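Local coordinates for protein peroxinectin A (Dictyostelium discoideum, PDB 6ERC) that uses hydrogen peroxide to oxidise phenolic donors, and also iodide and thiocyanate, as a secreted haem peroxidase, at residues F26-N31 / H390-Y395; P32-K37 / V133-K138; M114-T119 / L384-D389. All blocks are in the same frame, centred on the assembly; numbering follows the deposited sequence.

Contact 1. Residues F26-N31 / H390-Y395; sequences FIRLAN and HGIPPY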
loop_
_atom_site.group_PDB
_atom_site.type_symbol
_atom_site.label_atom_id
_atom_site.label_comp_id
_atom_site.label_asym_id
_atom_site.label_seq_id
_atom_site.Cartn_x
_atom_site.Cartn_y
_atom_site.Cartn_z
ATOM N N PHE A 26 -12.561 10.191 2.267
ATOM C CA PHE A 26 -11.186 10.526 2.615
ATOM C C PHE A 26 -11.108 11.933 3.202
ATOM O O PHE A 26 -12.038 12.741 3.093
ATOM C CB PHE A 26 -10.266 10.438 1.390
ATOM C CG PHE A 26 -9.908 9.036 0.993
ATOM C CD1 PHE A 26 -8.945 8.326 1.691
ATOM C CD2 PHE A 26 -10.504 8.439 -0.109
ATOM C CE1 PHE A 26 -8.601 7.042 1.312
ATOM C CE2 PHE A 26 -10.162 7.154 -0.490
ATOM C CZ PHE A 26 -9.209 6.457 0.221
ATOM N N ILE A 27 -9.973 12.218 3.819
ATOM C CA ILE A 27 -9.661 13.554 4.305
ATOM C C ILE A 27 -8.867 14.289 3.230
ATOM O O ILE A 27 -8.255 13.679 2.350
ATOM C CB ILE A 27 -8.882 13.492 5.646
ATOM C CG1 ILE A 27 -9.741 12.854 6.741
ATOM C CG2 ILE A 27 -8.417 14.869 6.103
ATOM C CD1 ILE A 27 -11.009 13.629 7.080
ATOM N N ARG A 28 -8.891 15.619 3.289
ATOM C CA ARG A 28 -8.116 16.463 2.390
ATOM C C ARG A 28 -7.174 17.335 3.206
ATOM O O ARG A 28 -7.604 18.012 4.146
ATOM C CB ARG A 28 -9.027 17.347 1.531
ATOM C CG ARG A 28 -9.904 16.592 0.548
ATOM C CD ARG A 28 -9.181 16.286 -0.754
ATOM N NE ARG A 28 -10.068 15.614 -1.701
ATOM C CZ ARG A 28 -9.721 15.238 -2.926
ATOM N NH1 ARG A 28 -8.496 15.465 -3.380
ATOM N NH2 ARG A 28 -10.606 14.629 -3.702
ATOM N N LEU A 29 -5.891 17.312 2.849
ATOM C CA LEU A 29 -4.961 18.307 3.370
ATOM C C LEU A 29 -5.037 19.604 2.581
ATOM O O LEU A 29 -4.770 20.677 3.131
ATOM C CB LEU A 29 -3.529 17.771 3.333
ATOM C CG LEU A 29 -3.279 16.415 3.994
ATOM C CD1 LEU A 29 -1.806 16.057 3.886
ATOM C CD2 LEU A 29 -3.731 16.424 5.446
ATOM N N ALA A 30 -5.402 19.520 1.302
ATOM C CA ALA A 30 -5.473 20.673 0.418
ATOM C C ALA A 30 -6.760 20.602 -0.393
ATOM O O ALA A 30 -7.233 19.517 -0.737
ATOM C CB ALA A 30 -4.263 20.724 -0.521
ATOM N N ASN A 31 -7.324 21.767 -0.691
ATOM C CA ASN A 31 -8.536 21.808 -1.495
ATOM C C ASN A 31 -8.300 21.089 -2.822
ATOM O O ASN A 31 -7.252 21.275 -3.448
ATOM C CB ASN A 31 -8.965 23.251 -1.762
ATOM C CG ASN A 31 -9.581 23.911 -0.552
ATOM O OD1 ASN A 31 -10.790 23.836 -0.339
ATOM N ND2 ASN A 31 -8.753 24.568 0.249
ATOM N N HIS A 390 -9.078 12.184 -8.624
ATOM C CA HIS A 390 -9.354 12.729 -7.301
ATOM C C HIS A 390 -9.213 14.241 -7.237
ATOM O O HIS A 390 -9.586 14.836 -6.221
ATOM C CB HIS A 390 -8.419 12.104 -6.260
ATOM C CG HIS A 390 -8.632 10.637 -6.050
ATOM N ND1 HIS A 390 -8.159 9.967 -4.942
ATOM C CD2 HIS A 390 -9.260 9.708 -6.810
ATOM C CE1 HIS A 390 -8.491 8.691 -5.026
ATOM N NE2 HIS A 390 -9.159 8.507 -6.150
ATOM N N GLY A 391 -8.679 14.872 -8.276
ATOM C CA GLY A 391 -8.511 16.311 -8.270
ATOM C C GLY A 391 -7.360 16.779 -7.410
ATOM O O GLY A 391 -7.468 17.817 -6.745
ATOM N N ILE A 392 -6.259 16.035 -7.394
ATOM C CA ILE A 392 -5.085 16.466 -6.626
ATOM C C ILE A 392 -4.564 17.773 -7.216
ATOM O O ILE A 392 -4.358 17.858 -8.444
ATOM C CB ILE A 392 -3.994 15.376 -6.644
ATOM C CG1 ILE A 392 -4.495 14.098 -5.957
ATOM C CG2 ILE A 392 -2.703 15.876 -5.982
ATOM C CD1 ILE A 392 -4.767 14.236 -4.462
ATOM N N PRO A 393 -4.342 18.813 -6.418
ATOM C CA PRO A 393 -3.868 20.086 -6.973
ATOM C C PRO A 393 -2.531 19.923 -7.671
ATOM O O PRO A 393 -1.844 18.906 -7.492
ATOM C CB PRO A 393 -3.738 20.986 -5.735
ATOM C CG PRO A 393 -4.666 20.407 -4.754
ATOM C CD PRO A 393 -4.629 18.925 -4.978
ATOM N N PRO A 394 -2.128 20.903 -8.481
ATOM C CA PRO A 394 -0.793 20.861 -9.085
ATOM C C PRO A 394 0.314 20.924 -8.041
ATOM O O PRO A 394 0.110 21.326 -6.894
ATOM C CB PRO A 394 -0.775 22.099 -9.987
ATOM C CG PRO A 394 -2.203 22.373 -10.278
ATOM C CD PRO A 394 -2.955 21.980 -9.051
ATOM N N TYR A 395 1.513 20.532 -8.477
ATOM C CA TYR A 395 2.670 20.447 -7.592
ATOM C C TYR A 395 2.834 21.714 -6.755
ATOM O O TYR A 395 2.873 21.658 -5.521
ATOM C CB TYR A 395 3.921 20.172 -8.432
ATOM C CG TYR A 395 5.225 20.166 -7.665
ATOM C CD1 TYR A 395 5.474 19.218 -6.678
ATOM C CD2 TYR A 395 6.221 21.093 -7.950
ATOM C CE1 TYR A 395 6.671 19.208 -5.986
ATOM C CE2 TYR A 395 7.418 21.089 -7.265
ATOM C CZ TYR A 395 7.641 20.146 -6.286
ATOM O OH TYR A 395 8.837 20.147 -5.604
#

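Contact 2. Residues P32-K37 / V133-K138; sequences PIKFNK and VDEDGK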
loop_
_atom_site.group_PDB
_atom_site.type_symbol
_atom_site.label_atom_id
_atom_site.label_comp_id
_atom_site.label_asym_id
_atom_site.label_seq_id
_atom_site.Cartn_x
_atom_site.Cartn_y
_atom_site.Cartn_z
ATOM N N PRO A 32 -9.232 20.255 -3.274
ATOM C CA PRO A 32 -9.100 19.670 -4.611
ATOM C C PRO A 32 -9.558 20.631 -5.696
ATOM O O PRO A 32 -10.387 21.515 -5.470
ATOM C CB PRO A 32 -10.013 18.438 -4.546
ATOM C CG PRO A 32 -11.044 18.792 -3.537
ATOM C CD PRO A 32 -10.370 19.682 -2.530
ATOM N N ILE A 33 -8.991 20.455 -6.891
ATOM C CA ILE A 33 -9.466 21.163 -8.074
ATOM C C ILE A 33 -10.610 20.360 -8.673
ATOM O O ILE A 33 -10.688 19.139 -8.507
ATOM C CB ILE A 33 -8.337 21.398 -9.101
ATOM C CG1 ILE A 33 -7.686 20.078 -9.522
ATOM C CG2 ILE A 33 -7.295 22.344 -8.534
ATOM C CD1 ILE A 33 -6.772 20.215 -10.730
ATOM N N LYS A 34 -11.510 21.048 -9.374
ATOM C CA LYS A 34 -12.682 20.394 -9.944
ATOM C C LYS A 34 -12.272 19.184 -10.773
ATOM O O LYS A 34 -11.442 19.287 -11.681
ATOM C CB LYS A 34 -13.470 21.385 -10.805
ATOM C CG LYS A 34 -13.968 22.605 -10.046
ATOM C CD LYS A 34 -15.123 23.294 -10.766
ATOM C CE LYS A 34 -14.726 23.793 -12.145
ATOM N NZ LYS A 34 -15.845 24.532 -12.803
ATOM N N PHE A 35 -12.854 18.030 -10.450
ATOM C CA PHE A 35 -12.554 16.789 -11.150
ATOM C C PHE A 35 -13.743 16.239 -11.926
ATOM O O PHE A 35 -13.601 15.213 -12.598
ATOM C CB PHE A 35 -12.033 15.726 -10.165
ATOM C CG PHE A 35 -12.861 15.584 -8.915
ATOM C CD1 PHE A 35 -13.996 14.792 -8.903
ATOM C CD2 PHE A 35 -12.490 16.228 -7.747
ATOM C CE1 PHE A 35 -14.752 14.657 -7.757
ATOM C CE2 PHE A 35 -13.244 16.095 -6.596
ATOM C CZ PHE A 35 -14.375 15.309 -6.601
ATOM N N ASN A 36 -14.902 16.890 -11.858
ATOM C CA ASN A 36 -16.053 16.553 -12.696
ATOM C C ASN A 36 -16.384 15.060 -12.596
ATOM O O ASN A 36 -16.238 14.289 -13.544
ATOM C CB ASN A 36 -15.779 16.969 -14.144
ATOM C CG ASN A 36 -17.037 17.044 -14.977
ATOM O OD1 ASN A 36 -17.772 18.025 -14.918
ATOM N ND2 ASN A 36 -17.288 16.010 -15.764
ATOM N N LYS A 37 -16.853 14.684 -11.404
ATOM C CA LYS A 37 -17.052 13.277 -11.063
ATOM C C LYS A 37 -17.811 12.527 -12.155
ATOM O O LYS A 37 -17.339 11.508 -12.671
ATOM C CB LYS A 37 -17.799 13.168 -9.731
ATOM C CG LYS A 37 -17.956 11.737 -9.226
ATOM C CD LYS A 37 -19.053 11.619 -8.175
ATOM C CE LYS A 37 -20.451 11.681 -8.784
ATOM N NZ LYS A 37 -20.718 10.545 -9.715
ATOM N N VAL A 133 -16.580 22.778 -5.234
ATOM C CA VAL A 133 -17.859 22.677 -5.929
ATOM C C VAL A 133 -17.601 22.041 -7.291
ATOM O O VAL A 133 -16.941 22.635 -8.149
ATOM C CB VAL A 133 -18.536 24.045 -6.068
ATOM C CG1 VAL A 133 -19.753 23.964 -6.992
ATOM C CG2 VAL A 133 -18.950 24.567 -4.700
ATOM N N ASP A 134 -18.113 20.830 -7.489
ATOM C CA ASP A 134 -17.961 20.157 -8.765
ATOM C C ASP A 134 -18.633 20.970 -9.871
ATOM O O ASP A 134 -19.388 21.913 -9.627
ATOM C CB ASP A 134 -18.560 18.752 -8.701
ATOM C CG ASP A 134 -18.071 17.858 -9.822
ATOM O OD1 ASP A 134 -16.942 17.335 -9.709
ATOM O OD2 ASP A 134 -18.810 17.683 -10.815
ATOM N N GLU A 135 -18.351 20.578 -11.111
ATOM C CA GLU A 135 -18.876 21.298 -12.260
ATOM C C GLU A 135 -20.379 21.112 -12.426
ATOM O O GLU A 135 -20.998 21.870 -13.178
ATOM C CB GLU A 135 -18.122 20.853 -13.512
ATOM C CG GLU A 135 -16.617 20.707 -13.255
ATOM C CD GLU A 135 -15.792 20.542 -14.510
ATOM O OE1 GLU A 135 -16.281 20.889 -15.606
ATOM O OE2 GLU A 135 -14.641 20.064 -14.387
ATOM N N ASP A 136 -20.981 20.143 -11.739
ATOM C CA ASP A 136 -22.429 19.992 -11.718
ATOM C C ASP A 136 -23.074 20.738 -10.559
ATOM O O ASP A 136 -24.287 20.616 -10.356
ATOM C CB ASP A 136 -22.810 18.508 -11.662
ATOM C CG ASP A 136 -22.408 17.845 -10.353
ATOM O OD1 ASP A 136 -23.170 17.946 -9.367
ATOM O OD2 ASP A 136 -21.331 17.216 -10.310
ATOM N N GLY A 137 -22.297 21.504 -9.797
ATOM C CA GLY A 137 -22.838 22.327 -8.738
ATOM C C GLY A 137 -22.896 21.677 -7.375
ATOM O O GLY A 137 -23.495 22.253 -6.460
ATOM N N LYS A 138 -22.294 20.502 -7.204
ATOM C CA LYS A 138 -22.305 19.797 -5.931
ATOM C C LYS A 138 -20.877 19.450 -5.537
ATOM O O LYS A 138 -19.944 19.579 -6.329
ATOM C CB LYS A 138 -23.165 18.530 -6.013
ATOM C CG LYS A 138 -24.608 18.794 -6.427
ATOM C CD LYS A 138 -25.397 17.501 -6.587
ATOM C CE LYS A 138 -26.784 17.755 -7.169
ATOM N NZ LYS A 138 -27.564 16.493 -7.327
#

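Contact 3. Residues M114-T119 / L384-D389; sequences MNYFRT and LQRNRD. With HEM (protoporphyrin IX containing Fe), chain F.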
loop_
_atom_site.group_PDB
_atom_site.type_symbol
_atom_site.label_atom_id
_atom_site.label_comp_id
_atom_site.label_asym_id
_atom_site.label_seq_id
_atom_site.Cartn_x
_atom_site.Cartn_y
_atom_site.Cartn_z
ATOM N N MET A 114 -6.745 1.927 -22.396
ATOM C CA MET A 114 -6.573 0.995 -21.293
ATOM C C MET A 114 -7.691 1.220 -20.286
ATOM O O MET A 114 -8.055 2.363 -19.995
ATOM C CB MET A 114 -5.213 1.174 -20.620
ATOM C CG MET A 114 -4.042 0.783 -21.497
ATOM S SD MET A 114 -2.455 1.062 -20.696
ATOM C CE MET A 114 -2.373 2.850 -20.727
ATOM N N ASN A 115 -8.238 0.127 -19.764
ATOM C CA ASN A 115 -9.355 0.221 -18.833
ATOM C C ASN A 115 -8.996 1.103 -17.643
ATOM O O ASN A 115 -7.906 0.988 -17.074
ATOM C CB ASN A 115 -9.750 -1.175 -18.344
ATOM C CG ASN A 115 -10.280 -2.051 -19.457
ATOM O OD1 ASN A 115 -9.525 -2.511 -20.316
ATOM N ND2 ASN A 115 -11.586 -2.293 -19.445
ATOM N N TYR A 116 -9.917 1.991 -17.273
ATOM C CA TYR A 116 -9.819 2.711 -16.011
ATOM C C TYR A 116 -11.216 3.090 -15.551
ATOM O O TYR A 116 -12.021 3.592 -16.342
ATOM C CB TYR A 116 -8.953 3.966 -16.129
ATOM C CG TYR A 116 -8.889 4.767 -14.846
ATOM C CD1 TYR A 116 -9.866 5.706 -14.539
ATOM C CD2 TYR A 116 -7.854 4.581 -13.939
ATOM C CE1 TYR A 116 -9.813 6.434 -13.371
ATOM C CE2 TYR A 116 -7.791 5.309 -12.768
ATOM C CZ TYR A 116 -8.773 6.232 -12.489
ATOM O OH TYR A 116 -8.717 6.958 -11.324
ATOM N N PHE A 117 -11.488 2.859 -14.271
ATOM C CA PHE A 117 -12.768 3.185 -13.661
ATOM C C PHE A 117 -12.529 4.127 -12.494
ATOM O O PHE A 117 -11.637 3.891 -11.674
ATOM C CB PHE A 117 -13.486 1.920 -13.202
ATOM C CG PHE A 117 -13.959 1.058 -14.330
ATOM C CD1 PHE A 117 -13.108 0.140 -14.921
ATOM C CD2 PHE A 117 -15.251 1.172 -14.808
ATOM C CE1 PHE A 117 -13.543 -0.653 -15.967
ATOM C CE2 PHE A 117 -15.693 0.383 -15.851
ATOM C CZ PHE A 117 -14.838 -0.531 -16.434
ATOM N N ARG A 118 -13.320 5.191 -12.428
ATOM C CA ARG A 118 -13.090 6.226 -11.433
ATOM C C ARG A 118 -13.460 5.728 -10.041
ATOM O O ARG A 118 -14.329 4.869 -9.869
ATOM C CB ARG A 118 -13.888 7.484 -11.781
ATOM C CG ARG A 118 -13.488 8.105 -13.116
ATOM C CD ARG A 118 -14.108 9.481 -13.315
ATOM N NE ARG A 118 -13.563 10.472 -12.391
ATOM C CZ ARG A 118 -13.828 11.774 -12.442
ATOM N NH1 ARG A 118 -14.631 12.257 -13.378
ATOM N NH2 ARG A 118 -13.286 12.597 -11.556
ATOM N N THR A 119 -12.778 6.280 -9.043
ATOM C CA THR A 119 -12.967 5.850 -7.666
ATOM C C THR A 119 -14.368 6.178 -7.173
ATOM O O THR A 119 -14.937 7.217 -7.512
ATOM C CB THR A 119 -11.931 6.516 -6.765
ATOM O OG1 THR A 119 -10.625 6.270 -7.297
ATOM C CG2 THR A 119 -12.015 5.960 -5.347
ATOM N N LEU A 384 -1.386 8.544 -12.439
ATOM C CA LEU A 384 -1.713 9.866 -12.966
ATOM C C LEU A 384 -3.218 10.039 -13.110
ATOM O O LEU A 384 -3.779 11.065 -12.710
ATOM C CB LEU A 384 -1.017 10.082 -14.309
ATOM C CG LEU A 384 0.385 10.698 -14.281
ATOM C CD1 LEU A 384 0.351 12.128 -13.755
ATOM C CD2 LEU A 384 1.342 9.853 -13.462
ATOM N N GLN A 385 -3.894 9.039 -13.678
ATOM C CA GLN A 385 -5.349 9.088 -13.766
ATOM C C GLN A 385 -5.976 9.281 -12.392
ATOM O O GLN A 385 -6.846 10.140 -12.209
ATOM C CB GLN A 385 -5.875 7.808 -14.410
ATOM C CG GLN A 385 -5.539 7.680 -15.869
ATOM C CD GLN A 385 -6.421 8.542 -16.749
ATOM O OE1 GLN A 385 -5.943 9.461 -17.413
ATOM N NE2 GLN A 385 -7.715 8.247 -16.762
ATOM N N ARG A 386 -5.543 8.480 -11.411
ATOM C CA ARG A 386 -6.151 8.527 -10.085
ATOM C C ARG A 386 -5.978 9.900 -9.449
ATOM O O ARG A 386 -6.909 10.425 -8.828
ATOM C CB ARG A 386 -5.544 7.436 -9.196
ATOM C CG ARG A 386 -6.326 7.141 -7.920
ATOM C CD ARG A 386 -7.640 6.430 -8.204
ATOM N NE ARG A 386 -7.457 5.197 -8.964
ATOM C CZ ARG A 386 -8.453 4.447 -9.425
ATOM N NH1 ARG A 386 -9.714 4.800 -9.207
ATOM N NH2 ARG A 386 -8.193 3.343 -10.111
ATOM N N ASN A 387 -4.793 10.498 -9.590
ATOM C CA ASN A 387 -4.588 11.851 -9.084
ATOM C C ASN A 387 -5.510 12.840 -9.785
ATOM O O ASN A 387 -6.110 13.708 -9.141
ATOM C CB ASN A 387 -3.126 12.264 -9.261
ATOM C CG ASN A 387 -2.190 11.519 -8.330
ATOM O OD1 ASN A 387 -1.935 11.955 -7.209
ATOM N ND2 ASN A 387 -1.666 10.393 -8.796
ATOM N N ARG A 388 -5.634 12.723 -11.110
ATOM C CA ARG A 388 -6.530 13.599 -11.855
ATOM C C ARG A 388 -7.988 13.240 -11.609
ATOM O O ARG A 388 -8.862 14.114 -11.674
ATOM C CB ARG A 388 -6.196 13.526 -13.345
ATOM C CG ARG A 388 -4.803 14.036 -13.669
ATOM C CD ARG A 388 -4.381 13.691 -15.082
ATOM N NE ARG A 388 -3.050 14.204 -15.385
ATOM C CZ ARG A 388 -2.486 14.164 -16.588
ATOM N NH1 ARG A 388 -3.139 13.631 -17.613
ATOM N NH2 ARG A 388 -1.269 14.660 -16.767
ATOM N N ASP A 389 -8.266 11.966 -11.325
ATOM C CA ASP A 389 -9.608 11.558 -10.921
ATOM C C ASP A 389 -9.993 12.199 -9.594
ATOM O O ASP A 389 -11.106 12.714 -9.438
ATOM C CB ASP A 389 -9.669 10.031 -10.832
ATOM C CG ASP A 389 -11.015 9.517 -10.351
ATOM O OD1 ASP A 389 -11.932 10.332 -10.115
ATOM O OD2 ASP A 389 -11.157 8.285 -10.211
HETATM C CHA HEM F . -2.259 1.257 -5.367
HETATM C CHB HEM F . -0.000 -2.382 -7.611
HETATM C CHC HEM F . 3.791 -1.854 -4.608
HETATM C CHD HEM F . 1.616 1.944 -2.533
HETATM C C1A HEM F . -1.946 0.270 -6.269
HETATM C C2A HEM F . -2.725 -0.091 -7.428
HETATM C C3A HEM F . -2.107 -1.094 -8.056
HETATM C C4A HEM F . -0.912 -1.405 -7.305
HETATM C CMA HEM F . -2.568 -1.815 -9.342
HETATM C CAA HEM F . -4.034 0.602 -7.843
HETATM C CBA HEM F . -3.745 1.349 -9.137
HETATM C CGA HEM F . -4.732 2.473 -9.312
HETATM O O1A HEM F . -4.741 3.411 -8.473
HETATM O O2A HEM F . -5.507 2.440 -10.300
HETATM C C1B HEM F . 1.205 -2.560 -6.976
HETATM C C2B HEM F . 2.163 -3.589 -7.297
HETATM C C3B HEM F . 3.212 -3.453 -6.468
HETATM C C4B HEM F . 2.947 -2.325 -5.596
HETATM C CMB HEM F . 1.925 -4.626 -8.413
HETATM C CAB HEM F . 4.515 -4.281 -6.382
HETATM C CBB HEM F . 4.812 -5.269 -7.232
HETATM C C1C HEM F . 3.546 -0.775 -3.786
HETATM C C2C HEM F . 4.429 -0.257 -2.755
HETATM C C3C HEM F . 3.818 0.800 -2.178
HETATM C C4C HEM F . 2.540 0.968 -2.834
HETATM C CMC HEM F . 5.808 -0.890 -2.472
HETATM C CAC HEM F . 4.238 1.763 -1.037
HETATM C CBC HEM F . 5.377 1.707 -0.344
HETATM C C1D HEM F . 0.365 2.059 -3.089
HETATM C C2D HEM F . -0.667 2.980 -2.669
HETATM C C3D HEM F . -1.725 2.791 -3.462
HETATM C C4D HEM F . -1.414 1.736 -4.395
HETATM C CMD HEM F . -0.520 4.006 -1.527
HETATM C CAD HEM F . -3.084 3.511 -3.409
HETATM C CBD HEM F . -3.854 2.838 -2.276
HETATM C CGD HEM F . -5.333 2.789 -2.574
HETATM O O1D HEM F . -5.769 1.837 -3.271
HETATM O O2D HEM F . -6.086 3.687 -2.119
HETATM N NA HEM F . -0.844 -0.554 -6.223
HETATM N NB HEM F . 1.712 -1.806 -5.935
HETATM N NC HEM F . 2.404 -0.003 -3.803
HETATM N ND HEM F . -0.127 1.315 -4.142
HETATM FE FE HEM F . 0.758 -0.260 -4.989
#

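Contact 1. Residues F26-N31 / H390-Y395
H390 offers its carbonyl to the guanidinium of R28, a worked case of an arginine side chain gripping a carbonyl where a helix gives way to a loop. NH2 of R28 gives the firmer bond, 2.7 Å to H390 O, arriving in the carbonyl plane but 17° out of the guanidinium's own; NH1 adds a weak second bond to the same oxygen. The imidazole of H390 has its own partners, N294 at ND1 and T119 at NE2. G391, with phi of 76°, takes the chain out of helix 379-390, so the acceptor lies where the helix stops. This belongs to the animal haem peroxidase fold, in which the loop after strand 24-25 here runs past the link between helices 379-390 and 395-401. I392 brings only its CD1 to the arginine, 4.1 Å from NH1. The bend of R28 at chi2 (-85°) carries its end to the helix terminus, and E141 pairs with NE. A methionine in place of R28 would probably leave H390 O without its mates from this loop and the carboxylate of E141 without this countercharge. P393 then sets CG of its ring 3.0 Å from N31 O and, more loosely, 4.3 Å from A30 CB.

Contact 2. Residues P32-K37 / V133-K138
K34 and E135 lie obliquely across one another where two surface loops of the peroxidase fold meet, one following strand 24-25 and the other, which contains a type I beta turn from D134 to G137, joining strand 113-124 to strand 139-144. This pair meets through aliphatic parts: K34 CE rests 3.8 Å from E135 CG, while K34 CD sits over V133 O at 3.3 Å. A bend at chi3 (-61°) folds the lysine's end back across the glutamate, and its NZ stays 4.6 Å from E135 OE1, where the opposite charges probably attract, though not in contact. Next to it, N36 and E135 meet at about a right angle, their flat ends well turned from each other. Here N36 CB faces E135 OE2, and N36 OD1 lies against E135 CB at 3.2 Å; the oxygens N36 OD1 and E135 OE1, both acceptors, lie close without a hydrogen bond. E135 also touches an N-acetylglucosamine of an attached glycan, placing this side of the contact at the glycosylated surface.

D134 turns inward instead. With CG opposite its own backbone nitrogen (chi1 -162°), its carboxylate reaches the backbone of the first loop and sets OD1 over one face of the F35 ring, 4.0 Å from F35 CE1, with its plane steeply inclined to the ring. OD2 takes a weak bond from D136 N within the turn, so the two oxygens of one side chain serve both loops. The other oxygen, D134 OD1, receives the N-H of K37 at 3.1 Å, on its syn side and 25° out of the carboxylate plane.

Contact 3. Residues M114-T119 / L384-D389
The haem pocket of this peroxidase has part of its wall here, where strand 117-119 crosses helix 384-389 at -52° and R386 reaches a haem propionate. R386 NH2 meets HEM O2A at 2.8 Å in a nearly straight bond (170°), and NE gives a longer one to O1A, so one guanidinium holds both oxygens of the carboxylate. Its remaining nitrogen, NH1, turns to the strand, donating to T119 OG1 at 2.6 Å and to F117 O. Over one face of this guanidinium hangs the hydroxyl of Y116, which does not bond to it but donates to D389 OD2 at 3.0 Å, on the anti lone pair. The syn lone pair of OD2 is used by T119 N, and two bonds thus grip that oxygen. D389 OD1 has its own pair of donors: R118 NE comes at 2.8 Å from above the carboxylate plane and NH2 joins it from the same face, a side-on salt bridge. R118 NH2 also reaches D389 O, in the carbonyl plane, while NH1 and NH2 donate to the carbonyls of N36 and F35 respectively. The arginine's bend at chi3 (68°) brings this edge round to the aspartate, whose buried charge is probably stabilised by the network. Y116 packs its ring under Q385, CB lying 3.8 Å from the ring centroid in a CH-pi contact, while the Q385 amide oxygen bonds to S48.

Beyond this interface, strand 91-96 flanks strand 113-124 and touches both Y116 and Q385, helix 48-56 packs against L384 and R388, and helix 294-300 lies against R386 and N387.

In the fold
From the N terminus, the chain leaves strand 24-25 and at once supplies the first halves of contacts 1 and 2, residues 26-31 and 32-37. Strand 113-124 then opens contact 3, and the turn at 133-138 closes contact 2, a loop of about a hundred residues. Only much later does helix 379-390 close contact 3, and the link just after it closes contact 1, so contacts 2 and 3 both nest inside contact 1 and cross each other. They also touch in space: F35 O and N36 O bond to R118, I33 N to G391 O, and T119 OG1 to H390 NE2. Early loop, sheet and haem-side helix are thereby joined.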